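Local coordinates for protein galectin 2 (Gallus gallus, PDB 2YMZ) that probably binds carbohydrates, as a prototype galectin of the galactoside-binding lectin family, at residues A[7-12]-A[125-130]; A[16-21]-A[82-87]; A[32-37]-A[114-119]; A[40-45]-A[108-113]. All coordinates share one frame; numbering follows the deposited sequence.

The four contacts lie within and between the two sheets of a beta sandwich. Contacts 2 and 3 are true antiparallel pairings, one in each sheet, and their isoleucine, methionine and leucine side chains meet between the sheets. Contacts 1 and 4 have no backbone pairing across them. Both rest on an aromatic side chain against a small aliphatic group. Contacts 1, 3 and 4 are largely buried. Contact 2 is buried on one face and partly open on its lysine face. Contact 1 also uses the C-terminal strand, which pairs with the second subunit. Contacts 3 and 4 share strand 112-120. Contact 3 carries an amide network on its other face; contact 2 carries lysines there.

Contact 1 (A[7-12]-A[125-130]); sequences FNLDWK and TSFKVE
Trp11 and Glu130 approach each other with CA atoms 7.5 Å apart, too far for strand pairing, and the contact is made mostly by side chains. Trp11 has CG anti to its backbone N (chi1 -160°). This turn brings the pyrrole side of the indole up to the end of strand 125-129. Trp11 CD1 lies 3.3 Å from Val129 CG2, a tight approach. The methyl comes at the ring obliquely, neither squarely over it nor in its plane. Beside it, Trp11 NE1 lies near Glu130 O, which sits at the edge of the indole, in its plane. Trp11 NE1 to Glu130 O is 3.2 Å, but the bond is bent, 132° at the hydrogen, and weak. The same N-H makes a second weak bond to Thr16 O. Glu130 O belongs to the C-terminal carboxylate. A water accepts from Lys12 N at 3.1 Å and is close to Glu130 O, its hydrogen bond there being weak.

The two methyls of Val129 split their work. While CG2 meets the indole, Val129 CG1 is 4.3 Å from Leu9 CD2. Leu9 CD2 is also 4.3 Å from Phe127 CZ, which it meets at the rim of the ring. Leu9 thus touches both side chains through one methyl. Met17 packs against Leu9, Trp11 and Phe127 from strand 16-23.

Ser126 to Lys128 pair antiparallel with a strand of the second subunit, and Phe127 packs on Phe127 of that subunit. A sheet that runs on across the two-fold interface is characteristic of dimeric prototype galectins.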
loop_
_atom_site.group_PDB
_atom_site.type_symbol
_atom_site.label_atom_id
_atom_site.label_comp_id
_atom_site.label_asym_id
_atom_site.label_seq_id
_atom_site.Cartn_x
_atom_site.Cartn_y
_atom_site.Cartn_z
ATOM N N PHE A 7 2.970 6.793 3.295
ATOM C CA PHE A 7 3.682 7.875 3.977
ATOM C C PHE A 7 4.166 7.334 5.335
ATOM O O PHE A 7 3.741 6.250 5.783
ATOM C CB PHE A 7 2.782 9.093 4.188
ATOM C CG PHE A 7 2.174 9.631 2.926
ATOM C CD1 PHE A 7 0.948 9.139 2.471
ATOM C CD2 PHE A 7 2.833 10.599 2.184
ATOM C CE1 PHE A 7 0.395 9.602 1.282
ATOM C CE2 PHE A 7 2.258 11.083 0.981
ATOM C CZ PHE A 7 1.042 10.603 0.552
ATOM N N ASN A 8 5.106 8.009 5.974
ATOM C CA ASN A 8 5.435 7.497 7.324
ATOM C C ASN A 8 5.884 6.038 7.398
ATOM O O ASN A 8 5.702 5.342 8.438
ATOM C CB ASN A 8 4.233 7.746 8.270
ATOM C CG ASN A 8 3.787 9.207 8.252
ATOM O OD1 ASN A 8 2.626 9.562 7.923
ATOM N ND2 ASN A 8 4.741 10.070 8.498
ATOM N N LEU A 9 6.514 5.543 6.321
ATOM C CA LEU A 9 7.168 4.263 6.447
ATOM C C LEU A 9 8.259 4.694 7.430
ATOM O O LEU A 9 8.459 5.875 7.747
ATOM C CB LEU A 9 7.842 3.814 5.144
ATOM C CG LEU A 9 7.088 3.371 3.919
ATOM C CD1 LEU A 9 8.048 3.297 2.736
ATOM C CD2 LEU A 9 6.512 1.990 4.183
ATOM N N ASP A 10 8.933 3.746 7.961
ATOM C CA ASP A 10 9.945 4.130 8.872
ATOM C C ASP A 10 10.909 3.088 8.452
ATOM O O ASP A 10 11.298 2.242 9.240
ATOM C CB ASP A 10 9.399 3.931 10.319
ATOM C CG ASP A 10 10.480 4.042 11.381
ATOM O OD1 ASP A 10 11.553 4.582 11.099
ATOM O OD2 ASP A 10 10.260 3.569 12.511
ATOM N N TRP A 11 11.269 3.104 7.146
ATOM C CA TRP A 11 12.067 2.026 6.621
ATOM C C TRP A 11 13.544 2.371 6.731
ATOM O O TRP A 11 13.983 3.419 6.223
ATOM C CB TRP A 11 11.758 1.793 5.126
ATOM C CG TRP A 11 12.166 0.431 4.581
ATOM C CD1 TRP A 11 11.940 -0.780 5.138
ATOM C CD2 TRP A 11 12.753 0.178 3.308
ATOM N NE1 TRP A 11 12.398 -1.766 4.346
ATOM C CE2 TRP A 11 12.892 -1.209 3.192
ATOM C CE3 TRP A 11 13.201 1.007 2.253
ATOM C CZ2 TRP A 11 13.457 -1.816 2.077
ATOM C CZ3 TRP A 11 13.775 0.394 1.123
ATOM C CH2 TRP A 11 13.882 -1.001 1.043
ATOM N N LYS A 12 14.300 1.480 7.372
ATOM C CA LYS A 12 15.701 1.767 7.695
ATOM C C LYS A 12 16.644 0.744 7.152
ATOM O O LYS A 12 16.302 -0.373 6.698
ATOM C CB LYS A 12 15.883 1.823 9.250
ATOM C CG LYS A 12 15.356 3.116 9.900
ATOM C CD LYS A 12 15.897 3.293 11.333
ATOM C CE LYS A 12 15.953 4.756 11.761
ATOM N NZ LYS A 12 14.627 5.298 12.177
ATOM N N THR A 125 -0.534 -6.242 -5.948
ATOM C CA THR A 125 -1.356 -7.260 -5.296
ATOM C C THR A 125 -0.863 -7.720 -3.924
ATOM O O THR A 125 -1.664 -8.186 -3.136
ATOM C CB THR A 125 -1.521 -8.518 -6.209
ATOM O OG1 THR A 125 -0.267 -9.011 -6.477
ATOM C CG2 THR A 125 -2.108 -8.160 -7.548
ATOM N N SER A 126 0.414 -7.561 -3.606
ATOM C CA SER A 126 0.906 -7.909 -2.246
ATOM C C SER A 126 2.033 -6.909 -1.937
ATOM O O SER A 126 2.799 -6.536 -2.844
ATOM C CB SER A 126 1.506 -9.341 -2.305
ATOM O OG SER A 126 1.909 -9.823 -1.047
ATOM N N PHE A 127 2.156 -6.485 -0.673
ATOM C CA PHE A 127 3.227 -5.571 -0.280
ATOM C C PHE A 127 3.630 -6.016 1.120
ATOM O O PHE A 127 2.759 -6.243 1.942
ATOM C CB PHE A 127 2.679 -4.145 -0.255
ATOM C CG PHE A 127 3.550 -3.178 0.482
ATOM C CD1 PHE A 127 4.668 -2.609 -0.152
ATOM C CD2 PHE A 127 3.240 -2.830 1.816
ATOM C CE1 PHE A 127 5.508 -1.714 0.577
ATOM C CE2 PHE A 127 4.062 -1.963 2.506
ATOM C CZ PHE A 127 5.166 -1.385 1.879
ATOM N N LYS A 128 4.932 -6.089 1.378
ATOM C CA LYS A 128 5.325 -6.410 2.750
ATOM C C LYS A 128 6.587 -5.634 3.019
ATOM O O LYS A 128 7.429 -5.534 2.153
ATOM C CB LYS A 128 5.623 -7.895 2.834
ATOM C CG LYS A 128 6.111 -8.364 4.239
ATOM C CD LYS A 128 6.039 -9.899 4.302
ATOM C CE LYS A 128 6.825 -10.501 5.463
ATOM N NZ LYS A 128 6.023 -10.521 6.703
ATOM N N VAL A 129 6.700 -5.057 4.231
ATOM C CA VAL A 129 7.924 -4.303 4.558
ATOM C C VAL A 129 8.348 -4.729 5.988
ATOM O O VAL A 129 7.478 -4.900 6.855
ATOM C CB VAL A 129 7.665 -2.773 4.401
ATOM C CG1 VAL A 129 6.491 -2.221 5.256
ATOM C CG2 VAL A 129 8.910 -1.931 4.642
ATOM N N GLU A 130 9.651 -4.859 6.182
ATOM C CA GLU A 130 10.190 -5.152 7.533
ATOM C C GLU A 130 11.534 -4.514 7.655
ATOM O O GLU A 130 12.038 -3.967 6.668
ATOM C CB GLU A 130 10.282 -6.655 7.723
ATOM C CG GLU A 130 11.180 -7.338 6.725
ATOM C CD GLU A 130 11.129 -8.874 6.745
ATOM O OE1 GLU A 130 10.066 -9.494 7.056
ATOM O OE2 GLU A 130 12.210 -9.477 6.465
ATOM O OXT GLU A 130 12.100 -4.502 8.750
HETATM O O HOH W 1 13.443 -1.331 8.306
#

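Contact 2 (A[16-21]-A[82-87]); sequences TMKIKG and KIIVEF
Met17 and Val85 form a hydrogen-bonded antiparallel pair that uses both backbone polar atoms of each residue. Met17 N donates to Val85 O at 2.8 Å. Val85 N returns a bond of 2.8 Å to Met17 O. Two residues on, the pattern repeats between Ile19 and Ile83. Ile19 N reaches Ile83 O at 2.9 Å, and Ile83 N reaches Ile19 O at 2.8 Å. The last two are almost straight, 170° and 173° at the hydrogen. Met17 O takes a further CH contact from Ile84 CA at 3.2 Å.

The non-hydrogen-bonded residues of 16-21 turn their backbone N and O the other way. Lys18 and Lys20 bond by their backbones to strand 122-129, and Thr16 to Glu130 just after it. Strand 16-23 is therefore gripped on both edges, as an inner strand of the five-stranded sheet in the galectin beta sandwich. The side chains of Met17, Ile19, Ile83 and Val85 face the other sheet, where Met17 packs on Leu34 and Ile19 and Ile83 on Ile32.

Thr16, Lys18, Lys20, Lys82, Ile84 and Glu86 lie on the outer face. Thr16 CG2 rests against Ile84 CG2 at 3.8 Å, the two side chains running alongside each other. Lys20 and Lys82 touch through their aliphatic parts, and Lys20 CG lies 3.8 Å from Lys82 CB. Both lysine chains bend at chi3, and Lys20 NZ and Lys82 NZ end 6.0 Å apart. Glu86 OE2 has a long, weak ion pair with Lys95 NZ.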
loop_
_atom_site.group_PDB
_atom_site.type_symbol
_atom_site.label_atom_id
_atom_site.label_comp_id
_atom_site.label_asym_id
_atom_site.label_seq_id
_atom_site.Cartn_x
_atom_site.Cartn_y
_atom_site.Cartn_z
ATOM N N THR A 16 13.726 -4.701 4.239
ATOM C CA THR A 16 13.475 -5.507 3.021
ATOM C C THR A 16 12.042 -5.113 2.687
ATOM O O THR A 16 11.220 -4.935 3.593
ATOM C CB THR A 16 13.476 -7.007 3.311
ATOM O OG1 THR A 16 14.785 -7.385 3.709
ATOM C CG2 THR A 16 13.218 -7.828 2.042
ATOM N N MET A 17 11.742 -4.919 1.399
ATOM C CA MET A 17 10.373 -4.633 0.962
ATOM C C MET A 17 10.072 -5.576 -0.207
ATOM O O MET A 17 10.939 -5.800 -1.090
ATOM C CB MET A 17 10.334 -3.196 0.475
ATOM C CG MET A 17 8.975 -2.716 0.035
ATOM S SD MET A 17 9.163 -0.941 -0.445
ATOM C CE MET A 17 9.372 -0.125 1.155
ATOM N N LYS A 18 8.893 -6.211 -0.156
ATOM C CA LYS A 18 8.491 -7.213 -1.156
ATOM C C LYS A 18 7.262 -6.624 -1.820
ATOM O O LYS A 18 6.259 -6.285 -1.147
ATOM C CB LYS A 18 8.220 -8.568 -0.452
ATOM C CG LYS A 18 9.549 -9.075 0.141
ATOM C CD LYS A 18 9.363 -10.288 1.075
ATOM C CE LYS A 18 10.497 -10.345 2.113
ATOM N NZ LYS A 18 10.254 -11.434 3.099
ATOM N N ILE A 19 7.349 -6.425 -3.151
ATOM C CA ILE A 19 6.263 -5.815 -3.882
ATOM C C ILE A 19 5.876 -6.818 -4.966
ATOM O O ILE A 19 6.693 -7.111 -5.828
ATOM C CB ILE A 19 6.746 -4.508 -4.539
ATOM C CG1 ILE A 19 6.964 -3.447 -3.441
ATOM C CG2 ILE A 19 5.668 -3.944 -5.508
ATOM C CD1 ILE A 19 7.774 -2.228 -3.867
ATOM N N LYS A 20 4.653 -7.280 -4.975
ATOM C CA LYS A 20 4.201 -8.150 -6.063
ATOM C C LYS A 20 3.101 -7.484 -6.722
ATOM O O LYS A 20 2.269 -6.825 -6.085
ATOM C CB LYS A 20 3.594 -9.489 -5.601
ATOM C CG LYS A 20 4.511 -10.428 -4.908
ATOM C CD LYS A 20 3.680 -11.714 -4.625
ATOM C CE LYS A 20 3.749 -12.675 -5.785
ATOM N NZ LYS A 20 3.307 -14.056 -5.309
ATOM N N GLY A 21 2.986 -7.654 -8.044
ATOM C CA GLY A 21 1.859 -7.030 -8.677
ATOM C C GLY A 21 1.770 -7.386 -10.133
ATOM O O GLY A 21 2.619 -8.167 -10.640
ATOM N N LYS A 82 7.225 -10.490 -8.759
ATOM C CA LYS A 82 7.625 -10.148 -7.422
ATOM C C LYS A 82 8.953 -9.408 -7.481
ATOM O O LYS A 82 9.883 -9.902 -8.111
ATOM C CB LYS A 82 7.807 -11.392 -6.574
ATOM C CG LYS A 82 8.332 -10.986 -5.180
ATOM C CD LYS A 82 8.207 -12.144 -4.189
ATOM C CE LYS A 82 9.260 -13.200 -4.489
ATOM N NZ LYS A 82 9.029 -14.327 -3.533
ATOM N N ILE A 83 9.028 -8.223 -6.882
ATOM C CA ILE A 83 10.271 -7.395 -6.838
ATOM C C ILE A 83 10.678 -7.271 -5.324
ATOM O O ILE A 83 9.854 -6.925 -4.521
ATOM C CB ILE A 83 9.963 -6.028 -7.456
ATOM C CG1 ILE A 83 9.686 -6.234 -8.974
ATOM C CG2 ILE A 83 11.171 -5.124 -7.360
ATOM C CD1 ILE A 83 8.959 -5.141 -9.737
ATOM N N ILE A 84 11.939 -7.501 -4.993
ATOM C CA ILE A 84 12.327 -7.346 -3.577
ATOM C C ILE A 84 13.357 -6.212 -3.522
ATOM O O ILE A 84 14.267 -6.235 -4.349
ATOM C CB ILE A 84 13.000 -8.609 -3.101
ATOM C CG1 ILE A 84 11.919 -9.694 -3.095
ATOM C CG2 ILE A 84 13.547 -8.383 -1.661
ATOM C CD1 ILE A 84 12.345 -11.122 -2.865
ATOM N N VAL A 85 13.153 -5.236 -2.658
ATOM C CA VAL A 85 14.103 -4.119 -2.504
ATOM C C VAL A 85 14.720 -4.275 -1.119
ATOM O O VAL A 85 13.987 -4.523 -0.145
ATOM C CB VAL A 85 13.404 -2.780 -2.526
ATOM C CG1 VAL A 85 14.487 -1.666 -2.583
ATOM C CG2 VAL A 85 12.488 -2.653 -3.793
ATOM N N GLU A 86 16.044 -4.084 -1.034
ATOM C CA GLU A 86 16.704 -4.073 0.280
ATOM C C GLU A 86 17.477 -2.806 0.472
ATOM O O GLU A 86 18.099 -2.311 -0.516
ATOM C CB GLU A 86 17.617 -5.225 0.318
ATOM C CG GLU A 86 16.785 -6.423 0.665
ATOM C CD GLU A 86 17.433 -7.679 0.260
ATOM O OE1 GLU A 86 18.523 -7.580 -0.326
ATOM O OE2 GLU A 86 16.821 -8.757 0.532
ATOM N N PHE A 87 17.363 -2.259 1.691
ATOM C CA PHE A 87 17.976 -1.002 2.050
ATOM C C PHE A 87 19.299 -1.415 2.718
ATOM O O PHE A 87 19.298 -1.925 3.871
ATOM C CB PHE A 87 17.025 -0.251 2.992
ATOM C CG PHE A 87 17.457 1.156 3.346
ATOM C CD1 PHE A 87 18.777 1.590 3.156
ATOM C CD2 PHE A 87 16.557 1.995 3.972
ATOM C CE1 PHE A 87 19.173 2.861 3.508
ATOM C CE2 PHE A 87 16.938 3.313 4.317
ATOM C CZ PHE A 87 18.252 3.717 4.106
#

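Contact 3 (A[32-37]-A[114-119]); sequences INLGCK and SYLNIL
Asn33 and Asn117 set their side-chain amides almost at right angles, with planes 89° apart. Asn33 ND2 donates to Asn117 OD1 at 2.9 Å, and the acceptor lies in the plane of the Asn33 amide. Asn117 CG sits between its backbone N and carbonyl carbon (chi1 76°), which swings the amide over toward Asn33. Its other end is fixed too, since Asn117 ND2 gives a straight bond to Tyr115 OH at 2.8 Å. The chain of polar groups continues from Asn33 OD1 to His44 ND1 and from Tyr115 OH to Glu5. Both residues are buried, and each amide is bonded at both its nitrogen and its oxygen.

The Tyr115 ring lies over the backbone of Lys37. Lys37 C is 3.5 Å from Tyr115 CD2, above one face and toward the rim. Close by, Ser114 and Tyr115 both face Gly35 in a classic beta bulge. Gly35 O accepts from Tyr115 N at 2.9 Å and weakly from Ser114 N.

On the other face of the sheet, Ile32, Leu34, Leu116 and Ile118 point the same way. Leu34 CD2 meets Leu116 CD1 at 3.6 Å, and Ile32 CG1 meets Ile118 CG1 at 4.1 Å. These residues pack onto Met17 and Ile19 of strand 16-23 in the other sheet. Within its own sheet, strand 30-34 has strand 40-48 on its far edge, and strand 112-120 pairs on its other edge with strand 2-6.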
loop_
_atom_site.group_PDB
_atom_site.type_symbol
_atom_site.label_atom_id
_atom_site.label_comp_id
_atom_site.label_asym_id
_atom_site.label_seq_id
_atom_site.Cartn_x
_atom_site.Cartn_y
_atom_site.Cartn_z
ATOM N N ILE A 32 8.739 2.288 -9.185
ATOM C CA ILE A 32 8.622 2.110 -7.710
ATOM C C ILE A 32 9.572 3.244 -7.251
ATOM O O ILE A 32 10.799 3.275 -7.593
ATOM C CB ILE A 32 9.210 0.756 -7.312
ATOM C CG1 ILE A 32 8.271 -0.365 -7.760
ATOM C CG2 ILE A 32 9.379 0.654 -5.789
ATOM C CD1 ILE A 32 8.865 -1.764 -7.707
ATOM N N ASN A 33 9.009 4.178 -6.460
ATOM C CA ASN A 33 9.752 5.375 -5.991
ATOM C C ASN A 33 9.820 5.372 -4.428
ATOM O O ASN A 33 8.809 5.296 -3.805
ATOM C CB ASN A 33 9.000 6.585 -6.420
ATOM C CG ASN A 33 9.048 6.754 -7.969
ATOM O OD1 ASN A 33 10.103 6.632 -8.516
ATOM N ND2 ASN A 33 7.960 7.027 -8.596
ATOM N N LEU A 34 11.012 5.490 -3.901
ATOM C CA LEU A 34 11.252 5.376 -2.437
ATOM C C LEU A 34 12.029 6.633 -2.039
ATOM O O LEU A 34 13.024 7.000 -2.668
ATOM C CB LEU A 34 12.048 4.156 -2.134
ATOM C CG LEU A 34 11.139 2.906 -2.238
ATOM C CD1 LEU A 34 12.018 1.689 -2.518
ATOM C CD2 LEU A 34 10.292 2.741 -0.934
ATOM N N GLY A 35 11.515 7.351 -1.029
ATOM C CA GLY A 35 12.324 8.500 -0.589
ATOM C C GLY A 35 11.720 9.132 0.626
ATOM O O GLY A 35 11.206 8.466 1.481
ATOM N N CYS A 36 11.777 10.452 0.664
ATOM C CA CYS A 36 11.150 11.068 1.806
ATOM C C CYS A 36 9.886 11.835 1.503
ATOM O O CYS A 36 9.141 12.127 2.461
ATOM C CB CYS A 36 12.181 11.816 2.638
ATOM S SG CYS A 36 12.529 13.396 1.929
ATOM N N LYS A 37 9.590 12.096 0.208
ATOM C CA LYS A 37 8.333 12.644 -0.243
ATOM C C LYS A 37 8.324 12.594 -1.772
ATOM O O LYS A 37 9.283 12.114 -2.365
ATOM C CB LYS A 37 8.194 14.107 0.265
ATOM C CG LYS A 37 9.310 15.006 -0.251
ATOM C CD LYS A 37 9.076 16.451 0.251
ATOM C CE LYS A 37 9.431 16.614 1.711
ATOM N NZ LYS A 37 9.910 18.004 1.990
ATOM N N SER A 114 10.793 7.264 4.252
ATOM C CA SER A 114 9.455 7.381 4.790
ATOM C C SER A 114 8.345 7.355 3.758
ATOM O O SER A 114 7.167 7.248 4.106
ATOM C CB SER A 114 9.355 8.625 5.672
ATOM O OG SER A 114 9.484 9.755 4.863
ATOM N N TYR A 115 8.694 7.455 2.467
ATOM C CA TYR A 115 7.667 7.604 1.517
ATOM C C TYR A 115 7.881 6.580 0.347
ATOM O O TYR A 115 9.019 6.362 -0.081
ATOM C CB TYR A 115 7.820 9.008 0.918
ATOM C CG TYR A 115 6.938 9.287 -0.248
ATOM C CD1 TYR A 115 5.613 9.633 -0.075
ATOM C CD2 TYR A 115 7.467 9.216 -1.551
ATOM C CE1 TYR A 115 4.796 9.836 -1.151
ATOM C CE2 TYR A 115 6.657 9.427 -2.667
ATOM C CZ TYR A 115 5.349 9.745 -2.466
ATOM O OH TYR A 115 4.555 10.064 -3.564
ATOM N N LEU A 116 6.754 6.006 -0.132
ATOM C CA LEU A 116 6.790 5.112 -1.308
ATOM C C LEU A 116 5.643 5.504 -2.262
ATOM O O LEU A 116 4.524 5.744 -1.838
ATOM C CB LEU A 116 6.499 3.678 -0.805
ATOM C CG LEU A 116 6.128 2.527 -1.784
ATOM C CD1 LEU A 116 7.217 2.234 -2.816
ATOM C CD2 LEU A 116 5.806 1.255 -0.963
ATOM N N ASN A 117 5.880 5.460 -3.584
ATOM C CA ASN A 117 4.735 5.473 -4.455
ATOM C C ASN A 117 5.067 4.498 -5.617
ATOM O O ASN A 117 6.241 4.102 -5.810
ATOM C CB ASN A 117 4.332 6.888 -4.902
ATOM C CG ASN A 117 5.225 7.489 -5.953
ATOM O OD1 ASN A 117 5.658 6.818 -6.886
ATOM N ND2 ASN A 117 5.429 8.817 -5.868
ATOM N N ILE A 118 3.996 3.978 -6.206
ATOM C CA ILE A 118 4.195 3.090 -7.350
ATOM C C ILE A 118 3.334 3.725 -8.427
ATOM O O ILE A 118 2.185 4.056 -8.151
ATOM C CB ILE A 118 3.785 1.650 -6.982
ATOM C CG1 ILE A 118 4.868 1.096 -6.071
ATOM C CG2 ILE A 118 3.963 0.812 -8.291
ATOM C CD1 ILE A 118 4.602 -0.190 -5.338
ATOM N N LEU A 119 3.877 3.914 -9.643
ATOM C CA LEU A 119 3.161 4.653 -10.705
ATOM C C LEU A 119 3.232 3.804 -11.990
ATOM O O LEU A 119 4.162 2.954 -12.132
ATOM C CB LEU A 119 3.897 5.960 -11.043
ATOM C CG LEU A 119 4.197 6.992 -9.916
ATOM C CD1 LEU A 119 4.741 8.319 -10.443
ATOM C CD2 LEU A 119 2.915 7.235 -9.165
#

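Contact 4 (A[40-45]-A[108-113]); sequences DLALHF and HGYDKI
Tyr110 holds CG anti to its carbonyl carbon (chi1 -78°), which sets one ring face against the methyl of Ala42. Ile113 bends at its second torsion (chi2 -65°) and so brings CD1 to the same methyl. Ala42 CB is 3.8 Å from the centroid of the Tyr110 ring and 17° off its normal, a CH-pi contact over the face. Tyr110 CD1 is the nearest ring atom to Ala42 CB, at 3.6 Å, so the methyl sits toward the rim. Ile113 CD1 is 3.7 Å from Ala42 CB. The alanine is therefore touched by both an aromatic face and an aliphatic end.

The hydroxyl end of the ring reaches the backbone of Asp40. Tyr110 OH lies 3.2 Å from Asp40 O and 3.7 Å from Asp40 CB. The carboxylate of Asp40 is turned to other partners, among them Ser61 N, which bonds to OD1. At the edge of the Tyr110 ring, in its plane, is Lys112 O. Asn106 ND2 bonds to Tyr110 O. Ala42 also touches Phe92 of strand 91-95.

Ala42 marks a corner in strand 40-48. Ala42 and Leu43 both face Leu34, the mark of a classic beta bulge. The loop leading into strand 112-120 thus closes over a bulged strand at one end of the galectin beta sandwich.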
loop_
_atom_site.group_PDB
_atom_site.type_symbol
_atom_site.label_atom_id
_atom_site.label_comp_id
_atom_site.label_asym_id
_atom_site.label_seq_id
_atom_site.Cartn_x
_atom_site.Cartn_y
_atom_site.Cartn_z
ATOM N N ASP A 40 11.534 14.144 -3.431
ATOM C CA ASP A 40 12.827 13.763 -2.931
ATOM C C ASP A 40 12.898 12.226 -2.851
ATOM O O ASP A 40 12.352 11.612 -1.934
ATOM C CB ASP A 40 13.088 14.375 -1.549
ATOM C CG ASP A 40 13.418 15.849 -1.648
ATOM O OD1 ASP A 40 14.538 16.144 -2.109
ATOM O OD2 ASP A 40 12.520 16.682 -1.397
ATOM N N LEU A 41 13.555 11.589 -3.817
ATOM C CA LEU A 41 13.595 10.125 -3.904
ATOM C C LEU A 41 14.998 9.572 -3.868
ATOM O O LEU A 41 15.888 10.059 -4.585
ATOM C CB LEU A 41 12.963 9.671 -5.273
ATOM C CG LEU A 41 11.492 10.123 -5.489
ATOM C CD1 LEU A 41 10.993 9.717 -6.897
ATOM C CD2 LEU A 41 10.580 9.471 -4.417
ATOM N N ALA A 42 15.229 8.610 -2.976
ATOM C CA ALA A 42 16.452 7.838 -2.958
ATOM C C ALA A 42 16.551 6.875 -4.132
ATOM O O ALA A 42 17.637 6.656 -4.655
ATOM C CB ALA A 42 16.592 7.108 -1.632
ATOM N N LEU A 43 15.400 6.324 -4.553
ATOM C CA LEU A 43 15.437 5.255 -5.565
ATOM C C LEU A 43 14.187 5.451 -6.425
ATOM O O LEU A 43 13.036 5.361 -5.928
ATOM C CB LEU A 43 15.494 3.857 -4.943
ATOM C CG LEU A 43 15.406 2.650 -5.956
ATOM C CD1 LEU A 43 16.458 2.752 -7.062
ATOM C CD2 LEU A 43 15.446 1.276 -5.280
ATOM N N HIS A 44 14.389 5.681 -7.723
ATOM C CA HIS A 44 13.291 5.578 -8.668
ATOM C C HIS A 44 13.690 4.413 -9.564
ATOM O O HIS A 44 14.733 4.486 -10.237
ATOM C CB HIS A 44 13.225 6.934 -9.434
ATOM C CG HIS A 44 12.510 6.940 -10.784
ATOM N ND1 HIS A 44 11.144 7.050 -10.910
ATOM C CD2 HIS A 44 13.010 6.959 -12.061
ATOM C CE1 HIS A 44 10.822 7.108 -12.206
ATOM N NE2 HIS A 44 11.948 7.113 -12.911
ATOM N N PHE A 45 12.973 3.305 -9.471
ATOM C CA PHE A 45 13.297 2.051 -10.163
ATOM C C PHE A 45 12.240 1.972 -11.237
ATOM O O PHE A 45 11.029 1.825 -10.958
ATOM C CB PHE A 45 13.069 0.908 -9.148
ATOM C CG PHE A 45 13.184 -0.466 -9.740
ATOM C CD1 PHE A 45 14.431 -1.027 -9.922
ATOM C CD2 PHE A 45 12.011 -1.179 -10.074
ATOM C CE1 PHE A 45 14.544 -2.308 -10.488
ATOM C CE2 PHE A 45 12.114 -2.473 -10.610
ATOM C CZ PHE A 45 13.376 -2.985 -10.845
ATOM N N HIS A 108 22.465 10.096 -1.530
ATOM C CA HIS A 108 22.261 11.248 -0.696
ATOM C C HIS A 108 22.276 10.868 0.778
ATOM O O HIS A 108 21.989 11.685 1.638
ATOM C CB HIS A 108 20.993 11.967 -1.115
ATOM C CG HIS A 108 20.910 12.167 -2.603
ATOM N ND1 HIS A 108 21.707 13.070 -3.285
ATOM C CD2 HIS A 108 20.125 11.575 -3.544
ATOM C CE1 HIS A 108 21.425 13.016 -4.575
ATOM N NE2 HIS A 108 20.475 12.110 -4.762
ATOM N N GLY A 109 22.636 9.625 1.050
ATOM C CA GLY A 109 22.854 9.213 2.436
ATOM C C GLY A 109 21.624 9.139 3.312
ATOM O O GLY A 109 21.724 9.255 4.528
ATOM N N TYR A 110 20.451 8.877 2.718
ATOM C CA TYR A 110 19.246 8.628 3.533
ATOM C C TYR A 110 19.522 7.621 4.632
ATOM O O TYR A 110 20.105 6.548 4.385
ATOM C CB TYR A 110 18.137 7.969 2.673
ATOM C CG TYR A 110 17.396 8.920 1.772
ATOM C CD1 TYR A 110 18.014 9.500 0.679
ATOM C CD2 TYR A 110 16.069 9.247 2.050
ATOM C CE1 TYR A 110 17.346 10.402 -0.141
ATOM C CE2 TYR A 110 15.371 10.141 1.242
ATOM C CZ TYR A 110 16.030 10.702 0.131
ATOM O OH TYR A 110 15.339 11.570 -0.692
ATOM N N ASP A 111 19.011 7.880 5.834
ATOM C CA ASP A 111 19.087 6.806 6.806
ATOM C C ASP A 111 17.729 6.170 7.049
ATOM O O ASP A 111 17.633 5.086 7.632
ATOM C CB ASP A 111 19.752 7.284 8.134
ATOM C CG ASP A 111 18.955 8.382 8.870
ATOM O OD1 ASP A 111 18.063 9.062 8.299
ATOM O OD2 ASP A 111 19.266 8.592 10.065
ATOM N N LYS A 112 16.679 6.848 6.579
ATOM C CA LYS A 112 15.334 6.362 6.762
ATOM C C LYS A 112 14.566 6.737 5.485
ATOM O O LYS A 112 14.671 7.857 5.005
ATOM C CB LYS A 112 14.723 7.054 7.997
ATOM C CG LYS A 112 13.246 6.815 8.249
ATOM C CD LYS A 112 12.774 7.909 9.219
ATOM C CE LYS A 112 11.263 7.952 9.277
ATOM N NZ LYS A 112 10.737 8.532 10.550
ATOM N N ILE A 113 13.754 5.818 5.011
ATOM C CA ILE A 113 12.871 6.074 3.881
ATOM C C ILE A 113 11.462 6.165 4.484
ATOM O O ILE A 113 11.005 5.251 5.181
ATOM C CB ILE A 113 12.956 4.918 2.835
ATOM C CG1 ILE A 113 14.386 4.811 2.212
ATOM C CG2 ILE A 113 11.803 4.986 1.812
ATOM C CD1 ILE A 113 14.764 6.010 1.407
#